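PtLCIB4 H88A mutant (Phaeodactylum tricornutum, PDB 5B5Z) belongs to the LCIB family of zinc-binding beta-carbonic anhydrases, which probably interconvert carbon dioxide and bicarbonate. Local coordinates at residues A32-M37 with D254-R259. Residues are numbered along the deposited sequence; the frame is centred on the assembly and turned at random.
Sequences AELVAM and DFFVVR
Leu34 of helix 31-43 packs against Phe256 and Val258, two residues on one face of strand 255-264, and meets them with the two methyls of its forked end. One methyl, CD2, sits 3.7 Å from Phe256 CB, so it meets the root of the aromatic side chain and approaches the ring at a slant. The other methyl, CD1, chiefly meets Val258, reaching its CG2 at 3.6 Å, and also comes near CD1 of the Phe256 ring. Leu34 CG lies anti to the backbone N (chi1 174°), and a chi2 of 71° turns CD2 to the root of the phenylalanine and CD1 to the valine. Val258 CG2 also stands at the edge of the Phe256 ring, in its plane. One helical turn on from Leu34, Met37 adds a looser touch, its CE 4.4 Å from Val258 CG2.

This is a worked example of helix-on-sheet packing in an alpha/beta fold. The axes of helix segment 32-37 and strand segment 255-258 approach to 8.4 Å, with 48° between their N-to-C directions. Leu67 of helix 65-75 touches both Leu34 and Phe256, extending the apolar layer, while strand 238-247 flanks the strand as its antiparallel neighbour. The Phe256 side chain lies about 12 Å from the bound zinc ion. With no hydrogen bond joining the two segments, the contact rests on van der Waals fit and the burial of apolar surface.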
loop_
_atom_site.group_PDB
_atom_site.type_symbol
_atom_site.label_atom_id
_atom_site.label_comp_id
_atom_site.label_asym_id
_atom_site.label_seq_id
_atom_site.Cartn_x
_atom_site.Cartn_y
_atom_site.Cartn_z
ATOM N N ALA A 32 -8.632 2.260 -19.325
ATOM C CA ALA A 32 -9.296 1.170 -20.025
ATOM C C ALA A 32 -8.455 0.666 -21.199
ATOM O O ALA A 32 -8.297 -0.543 -21.390
ATOM C CB ALA A 32 -10.685 1.616 -20.501
ATOM N N GLU A 33 -7.899 1.591 -21.977
ATOM C CA GLU A 33 -7.016 1.219 -23.075
ATOM C C GLU A 33 -5.793 0.461 -22.584
ATOM O O GLU A 33 -5.353 -0.494 -23.208
ATOM C CB GLU A 33 -6.573 2.468 -23.854
ATOM C CG GLU A 33 -7.692 3.078 -24.703
ATOM C CD GLU A 33 -7.386 4.499 -25.186
ATOM O OE1 GLU A 33 -6.358 5.086 -24.772
ATOM O OE2 GLU A 33 -8.187 5.035 -25.987
ATOM N N LEU A 34 -5.225 0.918 -21.477
ATOM C CA LEU A 34 -4.051 0.264 -20.908
ATOM C C LEU A 34 -4.337 -1.187 -20.503
ATOM O O LEU A 34 -3.603 -2.109 -20.854
ATOM C CB LEU A 34 -3.553 1.053 -19.696
ATOM C CG LEU A 34 -2.407 0.389 -18.923
ATOM C CD1 LEU A 34 -1.120 0.450 -19.732
ATOM C CD2 LEU A 34 -2.239 1.063 -17.561
ATOM N N VAL A 35 -5.386 -1.379 -19.719
ATOM C CA VAL A 35 -5.692 -2.710 -19.225
ATOM C C VAL A 35 -6.037 -3.649 -20.383
ATOM O O VAL A 35 -5.590 -4.796 -20.413
ATOM C CB VAL A 35 -6.820 -2.661 -18.203
ATOM C CG1 VAL A 35 -7.248 -4.083 -17.798
ATOM C CG2 VAL A 35 -6.347 -1.886 -16.974
ATOM N N ALA A 36 -6.792 -3.143 -21.354
ATOM C CA ALA A 36 -7.128 -3.935 -22.534
ATOM C C ALA A 36 -5.876 -4.358 -23.293
ATOM O O ALA A 36 -5.706 -5.530 -23.639
ATOM C CB ALA A 36 -8.064 -3.154 -23.441
ATOM N N MET A 37 -4.979 -3.402 -23.521
ATOM C CA MET A 37 -3.755 -3.667 -24.259
ATOM C C MET A 37 -2.839 -4.653 -23.532
ATOM O O MET A 37 -2.327 -5.598 -24.130
ATOM C CB MET A 37 -3.005 -2.359 -24.524
ATOM C CG MET A 37 -1.744 -2.578 -25.302
ATOM S SD MET A 37 -0.560 -1.220 -25.185
ATOM C CE MET A 37 0.040 -1.386 -23.489
ATOM N N ASP A 254 -8.685 8.571 -16.058
ATOM C CA ASP A 254 -7.265 8.710 -15.772
ATOM C C ASP A 254 -6.483 8.184 -16.965
ATOM O O ASP A 254 -7.023 7.452 -17.796
ATOM C CB ASP A 254 -6.888 7.935 -14.514
ATOM C CG ASP A 254 -7.107 8.730 -13.240
ATOM O OD1 ASP A 254 -7.643 9.863 -13.273
ATOM O OD2 ASP A 254 -6.753 8.191 -12.168
ATOM N N PHE A 255 -5.210 8.544 -17.040
ATOM C CA PHE A 255 -4.347 8.100 -18.119
ATOM C C PHE A 255 -3.077 7.464 -17.569
ATOM O O PHE A 255 -2.737 7.617 -16.390
ATOM C CB PHE A 255 -3.978 9.267 -19.052
ATOM C CG PHE A 255 -5.118 9.729 -19.920
ATOM C CD1 PHE A 255 -6.154 10.477 -19.382
ATOM C CD2 PHE A 255 -5.160 9.391 -21.265
ATOM C CE1 PHE A 255 -7.224 10.897 -20.183
ATOM C CE2 PHE A 255 -6.218 9.809 -22.074
ATOM C CZ PHE A 255 -7.250 10.557 -21.526
ATOM N N PHE A 256 -2.385 6.749 -18.441
ATOM C CA PHE A 256 -1.106 6.157 -18.101
ATOM C C PHE A 256 -0.176 6.253 -19.296
ATOM O O PHE A 256 -0.573 5.976 -20.428
ATOM C CB PHE A 256 -1.298 4.688 -17.665
ATOM C CG PHE A 256 -0.097 4.087 -16.954
ATOM C CD1 PHE A 256 0.915 3.436 -17.668
ATOM C CD2 PHE A 256 0.007 4.159 -15.562
ATOM C CE1 PHE A 256 2.016 2.876 -17.008
ATOM C CE2 PHE A 256 1.095 3.589 -14.896
ATOM C CZ PHE A 256 2.104 2.956 -15.618
ATOM N N VAL A 257 1.057 6.668 -19.030
ATOM C CA VAL A 257 2.104 6.720 -20.032
ATOM C C VAL A 257 3.023 5.527 -19.865
ATOM O O VAL A 257 3.794 5.484 -18.919
ATOM C CB VAL A 257 2.936 8.010 -19.892
ATOM C CG1 VAL A 257 3.931 8.163 -21.073
ATOM C CG2 VAL A 257 2.020 9.215 -19.750
ATOM N N VAL A 258 2.954 4.564 -20.776
ATOM C CA VAL A 258 3.806 3.380 -20.689
ATOM C C VAL A 258 5.239 3.664 -21.111
ATOM O O VAL A 258 5.493 4.076 -22.244
ATOM C CB VAL A 258 3.279 2.229 -21.564
ATOM C CG1 VAL A 258 4.160 1.012 -21.404
ATOM C CG2 VAL A 258 1.872 1.891 -21.173
ATOM N N ARG A 259 6.174 3.425 -20.202
ATOM C CA ARG A 259 7.587 3.606 -20.490
ATOM C C ARG A 259 8.326 2.262 -20.593
ATOM O O ARG A 259 9.344 2.147 -21.279
ATOM C CB ARG A 259 8.213 4.481 -19.406
ATOM C CG ARG A 259 7.811 5.931 -19.456
ATOM C CD ARG A 259 8.521 6.640 -20.601
ATOM N NE ARG A 259 8.998 7.956 -20.185
ATOM C CZ ARG A 259 8.405 9.094 -20.525
ATOM N NH1 ARG A 259 7.320 9.069 -21.279
ATOM N NH2 ARG A 259 8.890 10.243 -20.100
#